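Local structure of 43.8 kDa insecticidal crystal protein (Bacillus thuringiensis, 4JP0) at residues 212-215 / 216-219; 335-338 / 339-342; 358-361 / 362-365. The protein acts as one component of a binary insecticidal toxin against western corn rootworm, working with Cry34Ab1, probably at the larval midgut epithelium. All coordinates share one frame; numbering follows the deposited sequence.

Contacts 1 and 2 interrupt two strands of the same four-stranded antiparallel sheet. Contact 1 is a turn within strand 202-221. Contact 2 is a turn within strand 327-346. Strand 307-323 runs between these two in the sheet. The centres of contacts 1 and 2 are about 12 Å apart, and Tyr341 bridges them. Its OH lies 3.4 Å from Ser217 CB, and its CE1 lies 3.8 Å from Ala214 CB. Contact 3 caps the start of helix 361-368, in the helical C-terminal part. Its centre is about 30 Å from that of contact 1 and about 32 Å from that of contact 2, and it touches neither.

Contact 1 of 3, residues 212-215 / 216-219; sequences QRAV and GSNV
The carbonyl oxygen of Ala214 is gripped twice by Ser217. The backbone N of Ser217 lies 3.0 Å from Ala214 O, with an N-H...O angle of 156°. It comes from above the carbonyl plane. The hydroxyl donates as well, with Ser217 OG 2.7 Å from Ala214 O. This second donor lies in the carbonyl plane, on a lone pair. The two donors therefore reach the oxygen from different directions. Ser217 can do this because its OG is held between its own backbone N and carbonyl carbon, chi1 76°. That torsion points the hydroxyl back to Ala214 O. The same OG accepts from the backbone N of Gly311 on strand 307-323, so the serine ties the turn to the neighbouring strand. Its CB also rests near the methyl of Ala214, with Ser217 CB 3.9 Å from Ala214 CB. Both residues are buried. Val215 is exposed on the turn, its side chain directed away from residues 216-219. Its backbone bonds to Glu232 of strand 225-234. Gly216 follows with a phi of 98°, a positive value that glycine adopts readily. Ala214 to Ser217 is thus a type II beta turn with glycine in its third place, here reinforced by a serine hydroxyl and set into the interrupted strand 202-221 of the toxin_10 sheet.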
ATOM      1  N   GLN A 212      -1.459   7.490  20.597  1.00 21.38           N
ATOM      2  CA  GLN A 212      -0.687   8.676  20.924  1.00 22.82           C
ATOM      3  C   GLN A 212      -1.603   9.768  21.509  1.00 23.23           C
ATOM      4  O   GLN A 212      -2.709   9.962  21.037  1.00 22.16           O
ATOM      5  CB  GLN A 212      -0.021   9.230  19.650  1.00 23.89           C
ATOM      6  CG  GLN A 212       0.934  10.390  19.885  1.00 27.07           C
ATOM      7  CD  GLN A 212       1.649  10.814  18.591  1.00 32.04           C
ATOM      8  OE1 GLN A 212       1.471  11.946  18.108  1.00 36.71           O
ATOM      9  NE2 GLN A 212       2.435   9.907  18.020  1.00 31.85           N
ATOM     10  N   ARG A 213      -1.118  10.472  22.528  1.00 23.20           N
ATOM     11  CA  ARG A 213      -1.831  11.573  23.159  1.00 25.15           C
ATOM     12  C   ARG A 213      -2.298  12.572  22.110  1.00 24.43           C
ATOM     13  O   ARG A 213      -1.563  12.890  21.198  1.00 22.88           O
ATOM     14  CB  ARG A 213      -0.871  12.256  24.152  1.00 25.54           C
ATOM     15  CG  ARG A 213      -1.225  13.675  24.567  1.00 32.65           C
ATOM     16  CD  ARG A 213      -0.154  14.338  25.455  1.00 37.93           C
ATOM     17  NE  ARG A 213      -0.150  15.794  25.303  1.00 45.55           N
ATOM     18  CZ  ARG A 213       0.360  16.642  26.193  1.00 49.11           C
ATOM     19  NH1 ARG A 213       0.904  16.181  27.320  1.00 52.11           N
ATOM     20  NH2 ARG A 213       0.325  17.954  25.964  1.00 49.68           N
ATOM     21  N   ALA A 214      -3.535  13.041  22.218  1.00 24.12           N
ATOM     22  CA  ALA A 214      -4.029  14.052  21.292  1.00 24.94           C
ATOM     23  C   ALA A 214      -3.592  15.425  21.783  1.00 25.87           C
ATOM     24  O   ALA A 214      -3.861  15.799  22.930  1.00 26.64           O
ATOM     25  CB  ALA A 214      -5.511  13.997  21.219  1.00 24.80           C
ATOM     26  N   VAL A 215      -2.934  16.172  20.912  1.00 26.50           N
ATOM     27  CA  VAL A 215      -2.462  17.497  21.240  1.00 27.37           C
ATOM     28  C   VAL A 215      -3.686  18.379  21.571  1.00 27.93           C
ATOM     29  O   VAL A 215      -4.665  18.448  20.796  1.00 28.82           O
ATOM     30  CB  VAL A 215      -1.612  18.100  20.082  1.00 27.35           C
ATOM     31  CG1 VAL A 215      -1.033  19.458  20.492  1.00 29.27           C
ATOM     32  CG2 VAL A 215      -0.482  17.129  19.624  1.00 28.76           C
ATOM     33  N   GLY A 216      -3.642  19.002  22.741  1.00 28.32           N
ATOM     34  CA  GLY A 216      -4.686  19.896  23.233  1.00 28.08           C
ATOM     35  C   GLY A 216      -5.664  19.226  24.199  1.00 28.31           C
ATOM     36  O   GLY A 216      -6.474  19.903  24.868  1.00 28.90           O
ATOM     37  N   SER A 217      -5.579  17.899  24.310  1.00 27.05           N
ATOM     38  CA  SER A 217      -6.557  17.139  25.080  1.00 27.33           C
ATOM     39  C   SER A 217      -6.311  17.037  26.594  1.00 27.40           C
ATOM     40  O   SER A 217      -7.143  16.488  27.306  1.00 27.19           O
ATOM     41  CB  SER A 217      -6.698  15.717  24.490  1.00 27.14           C
ATOM     42  OG  SER A 217      -5.590  14.908  24.863  1.00 25.68           O
ATOM     43  N   ASN A 218      -5.167  17.489  27.089  1.00 27.99           N
ATOM     44  CA  ASN A 218      -4.927  17.387  28.529  1.00 30.21           C
ATOM     45  C   ASN A 218      -5.668  18.544  29.179  1.00 29.56           C
ATOM     46  O   ASN A 218      -5.382  19.722  28.937  1.00 29.00           O
ATOM     47  CB  ASN A 218      -3.428  17.321  28.878  1.00 31.64           C
ATOM     48  CG  ASN A 218      -3.150  16.965  30.361  1.00 36.67           C
ATOM     49  OD1 ASN A 218      -3.929  16.249  31.038  1.00 40.29           O
ATOM     50  ND2 ASN A 218      -2.018  17.470  30.871  1.00 39.01           N
ATOM     51  N   VAL A 219      -6.655  18.199  29.985  1.00 28.68           N
ATOM     52  CA  VAL A 219      -7.529  19.205  30.568  1.00 29.03           C
ATOM     53  C   VAL A 219      -7.622  19.011  32.062  1.00 28.66           C
ATOM     54  O   VAL A 219      -7.678  17.884  32.531  1.00 28.74           O
ATOM     55  CB  VAL A 219      -8.930  19.055  30.009  1.00 29.36           C
ATOM     56  CG1 VAL A 219      -9.853  20.110  30.608  1.00 32.10           C
ATOM     57  CG2 VAL A 219      -8.908  19.177  28.477  1.00 31.22           C
TER

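Contact 2 of 3, residues 335-338 / 339-342; sequences TSDN and DTYN
Asp337 and Thr340 meet through both backbone and side chain. Asp337 holds CG anti to its backbone N, chi1 180°, and beside the carbonyl carbon. This turns OD1 towards the chain ahead, where it accepts from the backbone N of Asp339 at 2.9 Å. The donor stands above the carboxylate plane. Thr340 places OG1 between its N and carbonyl carbon, chi1 63°. Thr340 OG1 then donates to Asp337 O at 2.6 Å, in the carbonyl plane. Thr340 N binds Asp337 O too, at 2.7 Å, from above that plane. OG1 also accepts from the backbone N of Thr314 on strand 307-323. The methyl of Thr340 sits against the acid, with CG2 3.8 Å from Asp337 CB, and the two side chains cross at about a right angle. Asp339 brings a second carboxylate close. Its OD2 lies 4.4 Å from Asp337 OD1, and the two planes are 53° apart. The like charges might raise the proton affinity of one acid. Tyr341 N closes the next step on Asn338 O at 3.2 Å. The tyrosine ring leads away from this turn, stacks with Tyr231 and bonds through OH to Tyr229 OH. The bond from Asp339 N to Asp337 OD1 is that of an Asx turn. It begins two overlapping beta turns of type I geometry within strand 327-346.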
ATOM      1  N   THR A 335      -0.998   9.494  10.187  1.00 24.49           N
ATOM      2  CA  THR A 335      -2.308  10.151  10.247  1.00 24.19           C
ATOM      3  C   THR A 335      -3.011   9.691  11.512  1.00 24.33           C
ATOM      4  O   THR A 335      -2.670   8.635  12.049  1.00 23.57           O
ATOM      5  CB  THR A 335      -3.175   9.790   9.017  1.00 24.61           C
ATOM      6  OG1 THR A 335      -3.431   8.386   8.976  1.00 24.40           O
ATOM      7  CG2 THR A 335      -2.430  10.076   7.686  1.00 24.08           C
ATOM      8  N   SER A 336      -3.978  10.477  11.995  1.00 24.05           N
ATOM      9  CA  SER A 336      -4.775  10.056  13.138  1.00 24.28           C
ATOM     10  C   SER A 336      -6.244  10.166  12.752  1.00 25.02           C
ATOM     11  O   SER A 336      -6.622  11.036  11.986  1.00 25.14           O
ATOM     12  CB  SER A 336      -4.465  10.894  14.380  1.00 25.52           C
ATOM     13  OG  SER A 336      -4.742  12.259  14.132  1.00 25.50           O
ATOM     14  N   ASP A 337      -7.050   9.284  13.311  1.00 26.15           N
ATOM     15  CA  ASP A 337      -8.450   9.060  12.956  1.00 26.49           C
ATOM     16  C   ASP A 337      -9.341   9.496  14.117  1.00 27.44           C
ATOM     17  O   ASP A 337      -9.387   8.852  15.174  1.00 25.70           O
ATOM     18  CB  ASP A 337      -8.594   7.560  12.711  1.00 27.20           C
ATOM     19  CG  ASP A 337      -9.994   7.141  12.331  1.00 30.15           C
ATOM     20  OD1 ASP A 337     -10.929   7.980  12.430  1.00 31.90           O
ATOM     21  OD2 ASP A 337     -10.238   5.964  11.947  1.00 31.19           O
ATOM     22  N   ASN A 338     -10.046  10.604  13.913  1.00 28.67           N
ATOM     23  CA  ASN A 338     -10.846  11.177  14.985  1.00 29.72           C
ATOM     24  C   ASN A 338     -11.921  10.224  15.465  1.00 29.54           C
ATOM     25  O   ASN A 338     -12.412  10.364  16.587  1.00 29.80           O
ATOM     26  CB  ASN A 338     -11.398  12.545  14.613  1.00 30.90           C
ATOM     27  CG  ASN A 338     -12.498  12.463  13.610  1.00 33.42           C
ATOM     28  OD1 ASN A 338     -12.363  11.802  12.572  1.00 37.48           O
ATOM     29  ND2 ASN A 338     -13.612  13.141  13.903  1.00 36.43           N
ATOM     30  N   ASP A 339     -12.258   9.218  14.656  1.00 29.39           N
ATOM     31  CA  ASP A 339     -13.252   8.251  15.111  1.00 29.69           C
ATOM     32  C   ASP A 339     -12.667   7.298  16.163  1.00 28.46           C
ATOM     33  O   ASP A 339     -13.385   6.494  16.780  1.00 28.03           O
ATOM     34  CB  ASP A 339     -13.850   7.479  13.930  1.00 30.79           C
ATOM     35  CG  ASP A 339     -14.957   8.265  13.239  1.00 34.05           C
ATOM     36  OD1 ASP A 339     -15.547   9.167  13.884  1.00 36.08           O
ATOM     37  OD2 ASP A 339     -15.316   8.061  12.069  1.00 39.26           O
ATOM     38  N   THR A 340     -11.365   7.391  16.387  1.00 26.59           N
ATOM     39  CA  THR A 340     -10.765   6.524  17.398  1.00 26.02           C
ATOM     40  C   THR A 340     -10.482   7.257  18.691  1.00 26.06           C
ATOM     41  O   THR A 340      -9.870   6.698  19.599  1.00 25.69           O
ATOM     42  CB  THR A 340      -9.443   5.909  16.923  1.00 25.49           C
ATOM     43  OG1 THR A 340      -8.479   6.948  16.690  1.00 25.73           O
ATOM     44  CG2 THR A 340      -9.629   5.216  15.580  1.00 25.32           C
ATOM     45  N   TYR A 341     -10.927   8.500  18.784  1.00 25.65           N
ATOM     46  CA  TYR A 341     -10.607   9.329  19.938  1.00 25.00           C
ATOM     47  C   TYR A 341     -11.195   8.725  21.201  1.00 25.40           C
ATOM     48  O   TYR A 341     -12.393   8.397  21.254  1.00 24.19           O
ATOM     49  CB  TYR A 341     -11.134  10.764  19.701  1.00 24.96           C
ATOM     50  CG  TYR A 341     -10.760  11.755  20.773  1.00 25.13           C
ATOM     51  CD1 TYR A 341      -9.429  12.106  20.995  1.00 24.82           C
ATOM     52  CD2 TYR A 341     -11.732  12.358  21.544  1.00 24.01           C
ATOM     53  CE1 TYR A 341      -9.080  13.032  21.977  1.00 23.02           C
ATOM     54  CE2 TYR A 341     -11.389  13.291  22.534  1.00 23.70           C
ATOM     55  CZ  TYR A 341     -10.075  13.615  22.746  1.00 23.13           C
ATOM     56  OH  TYR A 341      -9.763  14.526  23.736  1.00 23.03           O
ATOM     57  N   ASN A 342     -10.367   8.583  22.230  1.00 24.18           N
ATOM     58  CA  ASN A 342     -10.880   8.101  23.499  1.00 25.03           C
ATOM     59  C   ASN A 342     -10.306   8.944  24.579  1.00 24.50           C
ATOM     60  O   ASN A 342      -9.139   9.307  24.503  1.00 23.57           O
ATOM     61  CB  ASN A 342     -10.429   6.666  23.746  1.00 25.27           C
ATOM     62  CG  ASN A 342     -11.300   5.677  23.051  1.00 28.12           C
ATOM     63  OD1 ASN A 342     -12.305   5.218  23.629  1.00 27.52           O
ATOM     64  ND2 ASN A 342     -10.950   5.339  21.794  1.00 28.01           N
TER

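Contact 3 of 3, residues 358-361 / 362-365; sequences NHSY and EEVE
Two torsions bring Ser360 and Glu363 together. Ser360 OG stands between its own N and carbonyl carbon, chi1 63°, which aims it at the first turn of the helix. Glu363 CG lies anti to the carbonyl carbon, chi1 -71°, and the chain is extended beyond it, so the carboxylate runs back towards the residues before the helix. There Glu363 OE1 accepts from the backbone N of Ser360 at 3.2 Å. The N-H meets it from above the carboxylate plane. In return Ser360 OG accepts from Glu363 N, but this bond is long and weak at 3.4 Å. The reciprocal pair is a capping box, with Ser360 as the N-cap of helix 361-368. The regular helix bonds start at once. Val364 N donates to Ser360 O at 2.9 Å, and Glu365 N to Tyr361 O at 2.8 Å. Both lie nearly along the C=O axis. Glu363 OE1 also sits beside His359, 3.4 Å from its CB, with the ring and carboxylate planes 68° apart. The histidine ring is held elsewhere by a hydrogen bond between its ND1 and Leu355 O, at the end of helix 349-355. Val364 is buried towards that helix, where it touches Ala352 and Leu355. Its CG2 packs 3.6 Å from His359 CB. Tyr361 lies on Leu375 and Ile376 of helix 372-380, and Leu356 meets both Tyr361 and Val364.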
ATOM      1  N   ASN A 358     -20.071  -4.968  38.977  1.00 20.43           N
ATOM      2  CA  ASN A 358     -19.832  -6.222  39.702  1.00 20.33           C
ATOM      3  C   ASN A 358     -19.030  -6.087  40.999  1.00 20.25           C
ATOM      4  O   ASN A 358     -18.395  -6.988  41.424  1.00 18.92           O
ATOM      5  CB  ASN A 358     -19.255  -7.292  38.789  1.00 20.60           C
ATOM      6  CG  ASN A 358     -17.860  -6.969  38.280  1.00 20.83           C
ATOM      7  OD1 ASN A 358     -17.346  -5.916  38.479  1.00 21.43           O
ATOM      8  ND2 ASN A 358     -17.274  -7.915  37.610  1.00 20.56           N
ATOM      9  N   HIS A 359     -19.147  -4.911  41.592  1.00 20.73           N
ATOM     10  CA  HIS A 359     -18.536  -4.641  42.870  1.00 22.16           C
ATOM     11  C   HIS A 359     -19.485  -3.800  43.685  1.00 23.55           C
ATOM     12  O   HIS A 359     -20.290  -3.123  43.148  1.00 23.57           O
ATOM     13  CB  HIS A 359     -17.235  -3.837  42.738  1.00 22.11           C
ATOM     14  CG  HIS A 359     -16.096  -4.582  42.127  1.00 23.86           C
ATOM     15  ND1 HIS A 359     -16.003  -4.819  40.785  1.00 22.27           N
ATOM     16  CD2 HIS A 359     -15.004  -5.144  42.679  1.00 23.41           C
ATOM     17  CE1 HIS A 359     -14.900  -5.477  40.531  1.00 25.32           C
ATOM     18  NE2 HIS A 359     -14.277  -5.691  41.667  1.00 23.99           N
ATOM     19  N   SER A 360     -19.338  -3.801  44.982  1.00 23.41           N
ATOM     20  CA  SER A 360     -20.129  -2.879  45.772  1.00 26.33           C
ATOM     21  C   SER A 360     -19.510  -1.463  45.823  1.00 27.43           C
ATOM     22  O   SER A 360     -18.400  -1.276  45.462  1.00 27.98           O
ATOM     23  CB  SER A 360     -20.317  -3.404  47.180  1.00 20.00           C
ATOM     24  OG  SER A 360     -19.111  -3.506  47.803  1.00 20.00           O
ATOM     25  N   TYR A 361     -20.278  -0.500  46.308  1.00 29.38           N
ATOM     26  CA  TYR A 361     -19.807   0.857  46.489  1.00 30.77           C
ATOM     27  C   TYR A 361     -18.593   0.851  47.355  1.00 31.36           C
ATOM     28  O   TYR A 361     -17.619   1.413  47.017  1.00 31.45           O
ATOM     29  CB  TYR A 361     -20.885   1.721  47.096  1.00 31.63           C
ATOM     30  CG  TYR A 361     -21.862   2.230  46.110  1.00 35.20           C
ATOM     31  CD1 TYR A 361     -23.163   1.845  46.123  1.00 38.21           C
ATOM     32  CD2 TYR A 361     -21.468   3.062  45.130  1.00 37.99           C
ATOM     33  CE1 TYR A 361     -24.019   2.308  45.202  1.00 39.63           C
ATOM     34  CE2 TYR A 361     -22.320   3.525  44.220  1.00 40.16           C
ATOM     35  CZ  TYR A 361     -23.585   3.165  44.252  1.00 39.50           C
ATOM     36  OH  TYR A 361     -24.388   3.644  43.310  1.00 40.54           O
ATOM     37  N   GLU A 362     -18.645   0.171  48.479  1.00 32.11           N
ATOM     38  CA  GLU A 362     -17.493   0.185  49.376  1.00 32.94           C
ATOM     39  C   GLU A 362     -16.265  -0.387  48.674  1.00 31.55           C
ATOM     40  O   GLU A 362     -15.162   0.102  48.872  1.00 31.11           O
ATOM     41  CB  GLU A 362     -17.809  -0.529  50.706  1.00 33.37           C
ATOM     42  CG  GLU A 362     -18.582   0.367  51.678  1.00 40.24           C
ATOM     43  CD  GLU A 362     -19.451  -0.405  52.669  1.00 46.53           C
ATOM     44  OE1 GLU A 362     -19.325  -0.176  53.896  1.00 50.70           O
ATOM     45  OE2 GLU A 362     -20.283  -1.231  52.224  1.00 50.30           O
ATOM     46  N   GLU A 363     -16.451  -1.430  47.858  1.00 30.36           N
ATOM     47  CA  GLU A 363     -15.318  -2.005  47.129  1.00 30.18           C
ATOM     48  C   GLU A 363     -14.745  -1.015  46.117  1.00 29.66           C
ATOM     49  O   GLU A 363     -13.548  -0.796  46.048  1.00 30.14           O
ATOM     50  CB  GLU A 363     -15.711  -3.307  46.399  1.00 29.67           C
ATOM     51  CG  GLU A 363     -15.951  -4.476  47.360  1.00 30.29           C
ATOM     52  CD  GLU A 363     -16.386  -5.766  46.670  1.00 29.88           C
ATOM     53  OE1 GLU A 363     -16.827  -5.720  45.483  1.00 25.77           O
ATOM     54  OE2 GLU A 363     -16.305  -6.836  47.326  1.00 30.51           O
ATOM     55  N   VAL A 364     -15.611  -0.428  45.312  1.00 28.63           N
ATOM     56  CA  VAL A 364     -15.135   0.537  44.336  1.00 28.54           C
ATOM     57  C   VAL A 364     -14.455   1.723  45.028  1.00 29.12           C
ATOM     58  O   VAL A 364     -13.401   2.187  44.599  1.00 28.49           O
ATOM     59  CB  VAL A 364     -16.261   0.984  43.427  1.00 28.06           C
ATOM     60  CG1 VAL A 364     -15.752   2.007  42.414  1.00 27.11           C
ATOM     61  CG2 VAL A 364     -16.820  -0.263  42.716  1.00 27.01           C
ATOM     62  N   GLU A 365     -15.045   2.178  46.121  1.00 29.89           N
ATOM     63  CA  GLU A 365     -14.481   3.290  46.862  1.00 31.71           C
ATOM     64  C   GLU A 365     -13.033   2.982  47.205  1.00 31.50           C
ATOM     65  O   GLU A 365     -12.152   3.834  47.048  1.00 31.23           O
ATOM     66  CB  GLU A 365     -15.289   3.543  48.132  1.00 31.83           C
ATOM     67  CG  GLU A 365     -14.742   4.630  49.036  1.00 37.75           C
ATOM     68  CD  GLU A 365     -15.506   4.698  50.347  1.00 44.45           C
ATOM     69  OE1 GLU A 365     -16.749   4.879  50.307  1.00 46.60           O
ATOM     70  OE2 GLU A 365     -14.866   4.546  51.418  1.00 47.21           O
TER